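Local structure of probable amidase (2DC0) at residues A24-A28 with L157-L161; L75-K79 with P95-V101; V233-F238 with A424-L429. The protein is a probable amidase, an alpha/beta protein of the amidase family built round one large mixed beta-sheet with helices packed against it. All blocks are in the same frame, centred on the assembly; numbering follows the deposited sequence.

How the contacts relate
The three contacts pin helices and loops around one large mixed sheet. Contact 2 is nested along the chain within the loop that contact 1 closes, and contact 3 follows both. Contacts 1 and 2 lie about 22 Å apart between centres, where strands 37-40, 110-115, 69-73 and 163-166 run side by side: contact 1 leads into strand 163-166, and contact 2 joins the loop after strand 69-73 to the start of helix 99-106. Contact 3, about 35 Å from contact 2 between centres and across the chain's centre from it, packs C-terminal helix 419-430 against strand 237-240. Contacts 1 and 2 thus lie toward the 37-40 end of the sheet, contact 3 near the 270-273 end.

Contact 1: A24-A28 with L157-L161; sequences ALERA and LGIGL
Polar contact between the segments centres on Arg27, whose guanidinium takes hold of the backbone carbonyl of Leu157 side-on with two nitrogens. Arg27 NE lies 2.7 Å from Leu157 O, almost in line with the carbonyl bond (C=O...N 168°), and its NH2 reaches Leu157 O at 3.0 Å from above the carbonyl plane, through a more bent bond. The oxygen sits only 2° out of the guanidinium plane. Bends at chi2 and chi3 fold the arginine chain back to turn this edge to the carbonyl; a long, flexible side chain with several N-H groups suits the task.

The acceptor belongs to the last turn of helix 149-157, which Gly158 closes in a Schellman motif. The positive phi of Gly158 is a conformation that glycine adopts without strain, and the missing side chain also lets the arginine come close. Beyond it, Ile159 forms the centre of an inverse gamma turn as the chain heads for strand 163-166.

Apolar packing joins Ala28 CB to Ile159 CG2 at 3.8 Å, and Ile159 CG1 lies alongside the helix backbone between Arg27 and Ala28. Leu37 of strand 37-40 touches both Ala28 and Ile159.

A van der Waals approach to the loop backbone completes the contact: Ala24 CB comes within 3.7 Å of Gly160 N, its short side chain permitting the closeness. Gly160 is explained by its own positive phi, at which a side chain would jam against the preceding carbonyl oxygen.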
ATOM      1  N   ALA A  24     -20.571  19.803  30.122  1.00 18.53           N
ATOM      2  CA  ALA A  24     -19.212  19.782  29.596  1.00 18.99           C
ATOM      3  C   ALA A  24     -18.361  20.881  30.227  1.00 19.85           C
ATOM      4  O   ALA A  24     -17.207  20.651  30.579  1.00 18.51           O
ATOM      5  CB  ALA A  24     -19.237  19.946  28.075  1.00 18.95           C
ATOM      6  N   LEU A  25     -18.935  22.073  30.368  1.00 19.10           N
ATOM      7  CA  LEU A  25     -18.225  23.206  30.950  1.00 19.94           C
ATOM      8  C   LEU A  25     -17.934  23.026  32.440  1.00 19.93           C
ATOM      9  O   LEU A  25     -16.940  23.551  32.951  1.00 17.04           O
ATOM     10  CB  LEU A  25     -19.013  24.499  30.724  1.00 20.32           C
ATOM     11  CG  LEU A  25     -19.211  24.898  29.255  1.00 19.77           C
ATOM     12  CD1 LEU A  25     -20.019  26.195  29.171  1.00 17.88           C
ATOM     13  CD2 LEU A  25     -17.858  25.074  28.583  1.00 15.90           C
ATOM     14  N   GLU A  26     -18.797  22.294  33.142  1.00 20.59           N
ATOM     15  CA  GLU A  26     -18.571  22.057  34.564  1.00 22.91           C
ATOM     16  C   GLU A  26     -17.384  21.116  34.713  1.00 21.84           C
ATOM     17  O   GLU A  26     -16.527  21.308  35.577  1.00 21.00           O
ATOM     18  CB  GLU A  26     -19.808  21.439  35.226  1.00 27.30           C
ATOM     19  CG  GLU A  26     -21.011  22.366  35.291  1.00 34.62           C
ATOM     20  CD  GLU A  26     -22.137  21.814  36.159  1.00 37.22           C
ATOM     21  OE1 GLU A  26     -22.421  20.599  36.070  1.00 36.93           O
ATOM     22  OE2 GLU A  26     -22.746  22.600  36.918  1.00 39.41           O
ATOM     23  N   ARG A  27     -17.336  20.101  33.855  1.00 21.21           N
ATOM     24  CA  ARG A  27     -16.249  19.131  33.877  1.00 20.25           C
ATOM     25  C   ARG A  27     -14.933  19.799  33.492  1.00 18.96           C
ATOM     26  O   ARG A  27     -13.890  19.512  34.079  1.00 18.41           O
ATOM     27  CB  ARG A  27     -16.542  17.978  32.913  1.00 20.55           C
ATOM     28  CG  ARG A  27     -17.827  17.206  33.206  1.00 22.98           C
ATOM     29  CD  ARG A  27     -17.726  16.399  34.492  1.00 27.14           C
ATOM     30  NE  ARG A  27     -16.755  15.311  34.382  1.00 29.32           N
ATOM     31  CZ  ARG A  27     -16.441  14.486  35.378  1.00 32.87           C
ATOM     32  NH1 ARG A  27     -17.022  14.621  36.567  1.00 30.14           N
ATOM     33  NH2 ARG A  27     -15.546  13.525  35.185  1.00 32.43           N
ATOM     34  N   ALA A  28     -14.978  20.692  32.507  1.00 17.73           N
ATOM     35  CA  ALA A  28     -13.773  21.390  32.065  1.00 18.01           C
ATOM     36  C   ALA A  28     -13.228  22.223  33.212  1.00 18.13           C
ATOM     37  O   ALA A  28     -12.022  22.278  33.440  1.00 17.28           O
ATOM     38  CB  ALA A  28     -14.087  22.291  30.870  1.00 16.87           C
ATOM     39  N   LEU A 157     -12.805  12.413  30.595  1.00 16.22           N
ATOM     40  CA  LEU A 157     -13.354  13.183  31.703  1.00 18.32           C
ATOM     41  C   LEU A 157     -14.748  13.767  31.462  1.00 18.82           C
ATOM     42  O   LEU A 157     -15.315  14.407  32.344  1.00 18.47           O
ATOM     43  CB  LEU A 157     -12.372  14.309  32.075  1.00 17.68           C
ATOM     44  CG  LEU A 157     -11.004  13.829  32.586  1.00 18.79           C
ATOM     45  CD1 LEU A 157     -10.091  15.008  32.877  1.00 19.89           C
ATOM     46  CD2 LEU A 157     -11.218  13.001  33.838  1.00 19.15           C
ATOM     47  N   GLY A 158     -15.301  13.548  30.275  1.00 17.99           N
ATOM     48  CA  GLY A 158     -16.624  14.069  29.986  1.00 18.90           C
ATOM     49  C   GLY A 158     -16.627  15.516  29.525  1.00 18.47           C
ATOM     50  O   GLY A 158     -17.672  16.164  29.518  1.00 20.17           O
ATOM     51  N   ILE A 159     -15.461  16.037  29.160  1.00 18.18           N
ATOM     52  CA  ILE A 159     -15.368  17.410  28.666  1.00 17.48           C
ATOM     53  C   ILE A 159     -15.715  17.291  27.187  1.00 18.72           C
ATOM     54  O   ILE A 159     -14.839  17.273  26.314  1.00 18.16           O
ATOM     55  CB  ILE A 159     -13.942  17.972  28.845  1.00 16.94           C
ATOM     56  CG1 ILE A 159     -13.532  17.878  30.322  1.00 18.04           C
ATOM     57  CG2 ILE A 159     -13.892  19.422  28.384  1.00 17.20           C
ATOM     58  CD1 ILE A 159     -12.039  18.059  30.589  1.00 23.38           C
ATOM     59  N   GLY A 160     -17.013  17.203  26.912  1.00 18.48           N
ATOM     60  CA  GLY A 160     -17.464  17.012  25.546  1.00 17.65           C
ATOM     61  C   GLY A 160     -17.709  15.518  25.458  1.00 17.78           C
ATOM     62  O   GLY A 160     -17.108  14.759  26.224  1.00 19.60           O
ATOM     63  N   LEU A 161     -18.568  15.087  24.539  1.00 17.78           N
ATOM     64  CA  LEU A 161     -18.916  13.670  24.394  1.00 18.77           C
ATOM     65  C   LEU A 161     -17.986  12.871  23.474  1.00 18.05           C
ATOM     66  O   LEU A 161     -17.983  11.642  23.500  1.00 18.62           O
ATOM     67  CB  LEU A 161     -20.357  13.547  23.884  1.00 21.15           C
ATOM     68  CG  LEU A 161     -21.456  14.136  24.776  1.00 24.08           C
ATOM     69  CD1 LEU A 161     -22.813  14.100  24.051  1.00 27.08           C
ATOM     70  CD2 LEU A 161     -21.523  13.331  26.058  1.00 24.97           C
TER

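Contact 2: L75-K79 with P95-V101; sequences LFPVK and PEEARAV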
ATOM      1  N   LEU A  75      -5.135  21.192  15.497  1.00 18.28           N
ATOM      2  CA  LEU A  75      -4.420  21.258  14.225  1.00 17.79           C
ATOM      3  C   LEU A  75      -5.463  21.374  13.119  1.00 18.76           C
ATOM      4  O   LEU A  75      -5.129  21.572  11.951  1.00 19.61           O
ATOM      5  CB  LEU A  75      -3.525  20.029  14.006  1.00 17.71           C
ATOM      6  CG  LEU A  75      -4.092  18.604  14.051  1.00 18.77           C
ATOM      7  CD1 LEU A  75      -4.939  18.311  12.823  1.00 20.19           C
ATOM      8  CD2 LEU A  75      -2.913  17.634  14.118  1.00 16.66           C
ATOM      9  N   PHE A  76      -6.731  21.244  13.513  1.00 17.65           N
ATOM     10  CA  PHE A  76      -7.878  21.355  12.611  1.00 16.48           C
ATOM     11  C   PHE A  76      -8.477  22.757  12.789  1.00 17.92           C
ATOM     12  O   PHE A  76      -8.905  23.123  13.886  1.00 19.00           O
ATOM     13  CB  PHE A  76      -8.978  20.347  12.978  1.00 16.15           C
ATOM     14  CG  PHE A  76      -8.677  18.919  12.609  1.00 18.03           C
ATOM     15  CD1 PHE A  76      -8.726  18.498  11.282  1.00 17.03           C
ATOM     16  CD2 PHE A  76      -8.400  17.979  13.599  1.00 18.20           C
ATOM     17  CE1 PHE A  76      -8.508  17.154  10.948  1.00 19.96           C
ATOM     18  CE2 PHE A  76      -8.181  16.636  13.280  1.00 18.71           C
ATOM     19  CZ  PHE A  76      -8.234  16.221  11.952  1.00 17.93           C
ATOM     20  N   PRO A  77      -8.503  23.565  11.724  1.00 19.13           N
ATOM     21  CA  PRO A  77      -9.084  24.901  11.888  1.00 19.16           C
ATOM     22  C   PRO A  77     -10.584  24.805  12.181  1.00 19.26           C
ATOM     23  O   PRO A  77     -11.290  23.975  11.607  1.00 18.20           O
ATOM     24  CB  PRO A  77      -8.795  25.562  10.546  1.00 19.46           C
ATOM     25  CG  PRO A  77      -7.477  24.942  10.168  1.00 20.36           C
ATOM     26  CD  PRO A  77      -7.722  23.485  10.478  1.00 18.68           C
ATOM     27  N   VAL A  78     -11.059  25.639  13.097  1.00 20.17           N
ATOM     28  CA  VAL A  78     -12.474  25.663  13.452  1.00 20.99           C
ATOM     29  C   VAL A  78     -12.904  27.125  13.400  1.00 21.34           C
ATOM     30  O   VAL A  78     -12.194  28.001  13.891  1.00 22.24           O
ATOM     31  CB  VAL A  78     -12.709  25.100  14.883  1.00 21.51           C
ATOM     32  CG1 VAL A  78     -14.155  25.308  15.301  1.00 22.53           C
ATOM     33  CG2 VAL A  78     -12.361  23.618  14.926  1.00 19.28           C
ATOM     34  N   LYS A  79     -14.057  27.392  12.796  1.00 21.63           N
ATOM     35  CA  LYS A  79     -14.547  28.761  12.690  1.00 24.03           C
ATOM     36  C   LYS A  79     -14.656  29.431  14.053  1.00 24.37           C
ATOM     37  O   LYS A  79     -15.179  28.845  15.005  1.00 23.86           O
ATOM     38  CB  LYS A  79     -15.921  28.795  12.016  1.00 27.31           C
ATOM     39  CG  LYS A  79     -15.937  28.341  10.569  1.00 29.45           C
ATOM     40  CD  LYS A  79     -17.312  28.571   9.960  1.00 32.84           C
ATOM     41  CE  LYS A  79     -17.311  28.277   8.468  1.00 34.58           C
ATOM     42  NZ  LYS A  79     -18.625  28.596   7.836  1.00 36.86           N
ATOM     43  N   PRO A  95      -6.868  27.103   5.885  1.00 25.63           N
ATOM     44  CA  PRO A  95      -8.181  27.717   5.681  1.00 25.58           C
ATOM     45  C   PRO A  95      -8.859  27.982   7.025  1.00 25.83           C
ATOM     46  O   PRO A  95      -8.357  27.573   8.078  1.00 24.49           O
ATOM     47  CB  PRO A  95      -8.917  26.678   4.840  1.00 25.39           C
ATOM     48  CG  PRO A  95      -8.340  25.390   5.351  1.00 25.28           C
ATOM     49  CD  PRO A  95      -6.866  25.706   5.418  1.00 24.48           C
ATOM     50  N   GLU A  96      -9.999  28.663   6.987  1.00 25.58           N
ATOM     51  CA  GLU A  96     -10.738  28.998   8.203  1.00 26.75           C
ATOM     52  C   GLU A  96     -11.320  27.768   8.903  1.00 26.26           C
ATOM     53  O   GLU A  96     -11.490  27.758  10.122  1.00 25.93           O
ATOM     54  CB  GLU A  96     -11.871  29.976   7.870  1.00 29.50           C
ATOM     55  CG  GLU A  96     -12.725  30.371   9.072  1.00 33.38           C
ATOM     56  CD  GLU A  96     -13.888  31.278   8.694  1.00 34.66           C
ATOM     57  OE1 GLU A  96     -14.574  30.980   7.695  1.00 37.05           O
ATOM     58  OE2 GLU A  96     -14.123  32.276   9.406  1.00 35.21           O
ATOM     59  N   GLU A  97     -11.624  26.734   8.124  1.00 25.12           N
ATOM     60  CA  GLU A  97     -12.203  25.520   8.673  1.00 24.33           C
ATOM     61  C   GLU A  97     -11.744  24.283   7.914  1.00 24.72           C
ATOM     62  O   GLU A  97     -11.709  24.277   6.680  1.00 24.51           O
ATOM     63  CB  GLU A  97     -13.725  25.608   8.619  1.00 24.82           C
ATOM     64  CG  GLU A  97     -14.436  24.354   9.060  1.00 25.18           C
ATOM     65  CD  GLU A  97     -15.939  24.494   8.971  1.00 28.08           C
ATOM     66  OE1 GLU A  97     -16.440  24.831   7.873  1.00 27.80           O
ATOM     67  OE2 GLU A  97     -16.621  24.269   9.995  1.00 25.86           O
ATOM     68  N   ALA A  98     -11.391  23.238   8.657  1.00 21.83           N
ATOM     69  CA  ALA A  98     -10.944  21.989   8.055  1.00 20.93           C
ATOM     70  C   ALA A  98     -12.153  21.247   7.509  1.00 20.82           C
ATOM     71  O   ALA A  98     -13.267  21.388   8.020  1.00 21.91           O
ATOM     72  CB  ALA A  98     -10.226  21.130   9.095  1.00 19.24           C
ATOM     73  N   ARG A  99     -11.936  20.453   6.468  1.00 21.11           N
ATOM     74  CA  ARG A  99     -13.028  19.702   5.862  1.00 21.60           C
ATOM     75  C   ARG A  99     -13.708  18.770   6.856  1.00 20.61           C
ATOM     76  O   ARG A  99     -14.936  18.670   6.879  1.00 22.58           O
ATOM     77  CB  ARG A  99     -12.521  18.879   4.678  1.00 21.52           C
ATOM     78  CG  ARG A  99     -13.634  18.186   3.916  1.00 26.58           C
ATOM     79  CD  ARG A  99     -14.457  19.197   3.133  1.00 31.64           C
ATOM     80  NE  ARG A  99     -15.578  18.580   2.426  1.00 35.44           N
ATOM     81  CZ  ARG A  99     -16.732  18.239   2.993  1.00 35.97           C
ATOM     82  NH1 ARG A  99     -16.933  18.454   4.284  1.00 36.17           N
ATOM     83  NH2 ARG A  99     -17.693  17.684   2.266  1.00 37.01           N
ATOM     84  N   ALA A 100     -12.916  18.082   7.670  1.00 19.13           N
ATOM     85  CA  ALA A 100     -13.479  17.154   8.648  1.00 18.80           C
ATOM     86  C   ALA A 100     -14.345  17.874   9.677  1.00 17.83           C
ATOM     87  O   ALA A 100     -15.334  17.322  10.161  1.00 18.17           O
ATOM     88  CB  ALA A 100     -12.361  16.379   9.344  1.00 17.35           C
ATOM     89  N   VAL A 101     -13.957  19.098  10.022  1.00 18.66           N
ATOM     90  CA  VAL A 101     -14.703  19.910  10.982  1.00 19.45           C
ATOM     91  C   VAL A 101     -16.039  20.322  10.361  1.00 20.55           C
ATOM     92  O   VAL A 101     -17.078  20.313  11.023  1.00 19.99           O
ATOM     93  CB  VAL A 101     -13.880  21.167  11.384  1.00 20.35           C
ATOM     94  CG1 VAL A 101     -14.743  22.151  12.172  1.00 20.21           C
ATOM     95  CG2 VAL A 101     -12.681  20.739  12.236  1.00 21.07           C
TER
HETATM   96  O   HOH W   1     -10.376  29.066  12.219  1.00 20.67           O
HETATM   97  O   HOH W   2     -16.050  25.250  12.399  1.00 23.01           O
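Pro77 and Phe76 form the tightly packed side of this contact, fitted against Ala98, Val101 and the backbone before them. The Pro77 ring presses on backbone oxygens: its CB lies 3.2 Å from Pro95 O, with Glu96 O close by. The one direct hydrogen bond across the contact runs from Ala98 N to Pro77 O (3.0 Å), with a nearly straight N-H...O angle of 164°. The same oxygen receives a CA-H...O contact from Glu97. Ala98 is the N-cap residue of helix 99-106, and its small methyl group touches both the Pro77 ring, at CD, and the edge of the Phe76 ring, where Phe76 CD1 lies 3.7 Å from Ala98 CB. Leu75 CD1 covers one face of that ring, over its centre. Val101 adds both of its branches: CG2 packs on Phe76 CB, and Val101 CG1 meets Val78 CG2 at 3.9 Å, the two valines crossing at about a right angle. Branched and cyclic side chains suit this interior because they fill it without needing polar partners.

Lys79, Glu96 and Pro95 make the looser solvent side, with buried Glu97 beneath them. The extended Lys79 chain lies across Glu96 and Glu97, touching mainly through methylenes; Lys79 NZ remains 4.4 Å from Glu97 OE1, beyond a salt bridge. Glu97 instead forms salt bridges with Arg102 and Arg105 of the helix that follows. Water 2 joins the segments, accepting from Lys79 N and donating to Glu97 OE2 at 2.7 Å. Water 1 sits 2.7 Å from both Val78 O and Glu96 O.

On the inner side, Phe76 and Ala100 touch Leu164 of strand 163-166, Val78 and Val101 share Val72 of strand 69-73, and Val101 rests on Leu111 of strand 110-115, so helix 99-106 begins directly against the sheet.

Contact 3: V233-F238 with A424-L429; sequences VQNPVF and ALGGWL
Helix-on-sheet packing near one end of the large mixed sheet brings C-terminal helix 419-430 against strand 237-240 and the loop leading into it. Val233, Pro236 and Phe238 point toward the helix, where Trp428 is their chief partner. Its indole is reached over one face by two aliphatic groups, both in CH-pi contact. Val233 CG1 stands 3.8 Å from the centroid of the five-membered ring, while Pro236 CG lies at the same distance from the centroid of the six-membered ring, only 8° off its normal. With its CG anti to the backbone N (chi1 -174°), Trp428 carries the indole outward from the helix to meet them. Tryptophan suits the place because its broad surface can serve both residues at once, and proline presents a rigid set of methylenes to it.

Phe238 fills the deeper part. The indole comes to the phenyl edge, near the phenyl plane, where Trp428 CZ3 lies 4.0 Å from Phe238 CE2. At the far end of the phenyl ring, Phe238 CZ meets Leu429 CD1 at 4.1 Å, the two side chains approaching from opposite directions. Leu425 runs past Phe238, its CD2 touching Pro236 CB at 3.7 Å and also reaching Val233 CG1 and Phe238 CZ. One turn earlier on the helix than Trp428, Ala424 packs against Val233 CG2, its short side chain admitting the valine branch. Leu352 of strand 350-354 closes the same layer by touching both Phe238 and Leu429.

Trp428 also makes a cation-pi interaction with Arg432, just beyond the end of the helix. Between the two segments themselves no hydrogen bond forms, so their adhesion depends on the burial of apolar surface and on the CH-pi contacts to the indole.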
ATOM      1  N   VAL A 233     -21.235 -10.650  14.045  1.00 24.44           N
ATOM      2  CA  VAL A 233     -20.003 -11.357  14.359  1.00 23.82           C
ATOM      3  C   VAL A 233     -20.327 -12.748  14.887  1.00 22.61           C
ATOM      4  O   VAL A 233     -21.151 -12.895  15.785  1.00 21.95           O
ATOM      5  CB  VAL A 233     -19.180 -10.605  15.426  1.00 22.87           C
ATOM      6  CG1 VAL A 233     -17.969 -11.435  15.818  1.00 21.95           C
ATOM      7  CG2 VAL A 233     -18.745  -9.253  14.890  1.00 24.18           C
ATOM      8  N   GLN A 234     -19.668 -13.756  14.326  1.00 21.39           N
ATOM      9  CA  GLN A 234     -19.870 -15.140  14.733  1.00 23.03           C
ATOM     10  C   GLN A 234     -18.572 -15.917  14.588  1.00 21.42           C
ATOM     11  O   GLN A 234     -17.997 -15.971  13.503  1.00 21.61           O
ATOM     12  CB  GLN A 234     -20.950 -15.806  13.871  1.00 24.56           C
ATOM     13  CG  GLN A 234     -21.022 -17.324  14.031  1.00 29.43           C
ATOM     14  CD  GLN A 234     -21.957 -17.988  13.022  1.00 32.60           C
ATOM     15  OE1 GLN A 234     -21.929 -17.669  11.833  1.00 34.13           O
ATOM     16  NE2 GLN A 234     -22.769 -18.933  13.493  1.00 33.60           N
ATOM     17  N   ASN A 235     -18.103 -16.509  15.681  1.00 21.62           N
ATOM     18  CA  ASN A 235     -16.875 -17.296  15.640  1.00 21.09           C
ATOM     19  C   ASN A 235     -15.720 -16.507  15.026  1.00 20.70           C
ATOM     20  O   ASN A 235     -15.077 -16.952  14.077  1.00 17.67           O
ATOM     21  CB  ASN A 235     -17.118 -18.575  14.841  1.00 22.85           C
ATOM     22  CG  ASN A 235     -18.122 -19.499  15.516  1.00 25.42           C
ATOM     23  OD1 ASN A 235     -18.891 -20.200  14.855  1.00 28.50           O
ATOM     24  ND2 ASN A 235     -18.108 -19.509  16.839  1.00 23.63           N
ATOM     25  N   PRO A 236     -15.440 -15.316  15.569  1.00 19.33           N
ATOM     26  CA  PRO A 236     -14.347 -14.496  15.044  1.00 19.44           C
ATOM     27  C   PRO A 236     -13.008 -15.214  15.179  1.00 18.75           C
ATOM     28  O   PRO A 236     -12.782 -15.952  16.140  1.00 17.72           O
ATOM     29  CB  PRO A 236     -14.421 -13.237  15.901  1.00 19.09           C
ATOM     30  CG  PRO A 236     -14.916 -13.766  17.219  1.00 18.40           C
ATOM     31  CD  PRO A 236     -16.011 -14.712  16.787  1.00 20.19           C
ATOM     32  N   VAL A 237     -12.137 -15.016  14.198  1.00 18.67           N
ATOM     33  CA  VAL A 237     -10.811 -15.626  14.212  1.00 18.05           C
ATOM     34  C   VAL A 237      -9.817 -14.475  14.313  1.00 17.85           C
ATOM     35  O   VAL A 237      -9.738 -13.631  13.422  1.00 16.95           O
ATOM     36  CB  VAL A 237     -10.535 -16.420  12.913  1.00 20.26           C
ATOM     37  CG1 VAL A 237      -9.135 -17.021  12.958  1.00 19.39           C
ATOM     38  CG2 VAL A 237     -11.581 -17.528  12.747  1.00 19.55           C
ATOM     39  N   PHE A 238      -9.066 -14.443  15.407  1.00 17.63           N
ATOM     40  CA  PHE A 238      -8.096 -13.382  15.633  1.00 17.21           C
ATOM     41  C   PHE A 238      -6.671 -13.875  15.460  1.00 17.29           C
ATOM     42  O   PHE A 238      -6.305 -14.933  15.971  1.00 15.89           O
ATOM     43  CB  PHE A 238      -8.271 -12.813  17.041  1.00 15.55           C
ATOM     44  CG  PHE A 238      -9.597 -12.141  17.262  1.00 18.09           C
ATOM     45  CD1 PHE A 238      -9.875 -10.907  16.674  1.00 18.44           C
ATOM     46  CD2 PHE A 238     -10.565 -12.734  18.072  1.00 18.47           C
ATOM     47  CE1 PHE A 238     -11.096 -10.269  16.895  1.00 18.85           C
ATOM     48  CE2 PHE A 238     -11.789 -12.106  18.299  1.00 16.57           C
ATOM     49  CZ  PHE A 238     -12.056 -10.870  17.710  1.00 18.25           C
ATOM     50  N   ALA A 424     -17.081  -3.737  13.930  1.00 13.81           N
ATOM     51  CA  ALA A 424     -17.985  -4.793  14.374  1.00 14.11           C
ATOM     52  C   ALA A 424     -17.259  -5.701  15.370  1.00 15.38           C
ATOM     53  O   ALA A 424     -17.803  -6.045  16.421  1.00 13.93           O
ATOM     54  CB  ALA A 424     -18.477  -5.610  13.174  1.00 15.86           C
ATOM     55  N   LEU A 425     -16.031  -6.092  15.042  1.00 15.55           N
ATOM     56  CA  LEU A 425     -15.257  -6.945  15.939  1.00 17.84           C
ATOM     57  C   LEU A 425     -14.957  -6.198  17.237  1.00 17.90           C
ATOM     58  O   LEU A 425     -14.892  -6.800  18.306  1.00 17.72           O
ATOM     59  CB  LEU A 425     -13.950  -7.387  15.271  1.00 17.56           C
ATOM     60  CG  LEU A 425     -14.097  -8.357  14.094  1.00 19.13           C
ATOM     61  CD1 LEU A 425     -12.790  -8.409  13.306  1.00 18.17           C
ATOM     62  CD2 LEU A 425     -14.473  -9.748  14.601  1.00 16.05           C
ATOM     63  N   GLY A 426     -14.781  -4.882  17.138  1.00 18.75           N
ATOM     64  CA  GLY A 426     -14.513  -4.087  18.322  1.00 16.86           C
ATOM     65  C   GLY A 426     -15.710  -4.106  19.258  1.00 18.90           C
ATOM     66  O   GLY A 426     -15.561  -4.198  20.479  1.00 16.54           O
ATOM     67  N   GLY A 427     -16.906  -4.019  18.681  1.00 18.36           N
ATOM     68  CA  GLY A 427     -18.115  -4.033  19.484  1.00 18.74           C
ATOM     69  C   GLY A 427     -18.291  -5.379  20.162  1.00 18.03           C
ATOM     70  O   GLY A 427     -18.721  -5.461  21.314  1.00 18.71           O
ATOM     71  N   TRP A 428     -17.956  -6.438  19.436  1.00 15.92           N
ATOM     72  CA  TRP A 428     -18.062  -7.794  19.955  1.00 16.98           C
ATOM     73  C   TRP A 428     -17.134  -7.954  21.158  1.00 15.67           C
ATOM     74  O   TRP A 428     -17.525  -8.503  22.196  1.00 15.35           O
ATOM     75  CB  TRP A 428     -17.672  -8.795  18.868  1.00 17.11           C
ATOM     76  CG  TRP A 428     -17.879 -10.224  19.262  1.00 17.64           C
ATOM     77  CD1 TRP A 428     -19.023 -10.962  19.115  1.00 17.92           C
ATOM     78  CD2 TRP A 428     -16.915 -11.092  19.865  1.00 17.32           C
ATOM     79  NE1 TRP A 428     -18.828 -12.240  19.591  1.00 18.05           N
ATOM     80  CE2 TRP A 428     -17.546 -12.344  20.064  1.00 16.72           C
ATOM     81  CE3 TRP A 428     -15.581 -10.931  20.272  1.00 17.05           C
ATOM     82  CZ2 TRP A 428     -16.880 -13.438  20.634  1.00 15.74           C
ATOM     83  CZ3 TRP A 428     -14.921 -12.021  20.841  1.00 18.04           C
ATOM     84  CH2 TRP A 428     -15.577 -13.255  21.023  1.00 17.52           C
ATOM     85  N   LEU A 429     -15.906  -7.463  21.018  1.00 14.47           N
ATOM     86  CA  LEU A 429     -14.916  -7.544  22.093  1.00 15.43           C
ATOM     87  C   LEU A 429     -15.294  -6.663  23.278  1.00 15.46           C
ATOM     88  O   LEU A 429     -15.210  -7.094  24.424  1.00 15.79           O
ATOM     89  CB  LEU A 429     -13.536  -7.138  21.566  1.00 15.01           C
ATOM     90  CG  LEU A 429     -12.821  -8.149  20.657  1.00 16.75           C
ATOM     91  CD1 LEU A 429     -11.683  -7.456  19.909  1.00 17.45           C
ATOM     92  CD2 LEU A 429     -12.260  -9.295  21.513  1.00 16.91           C
TER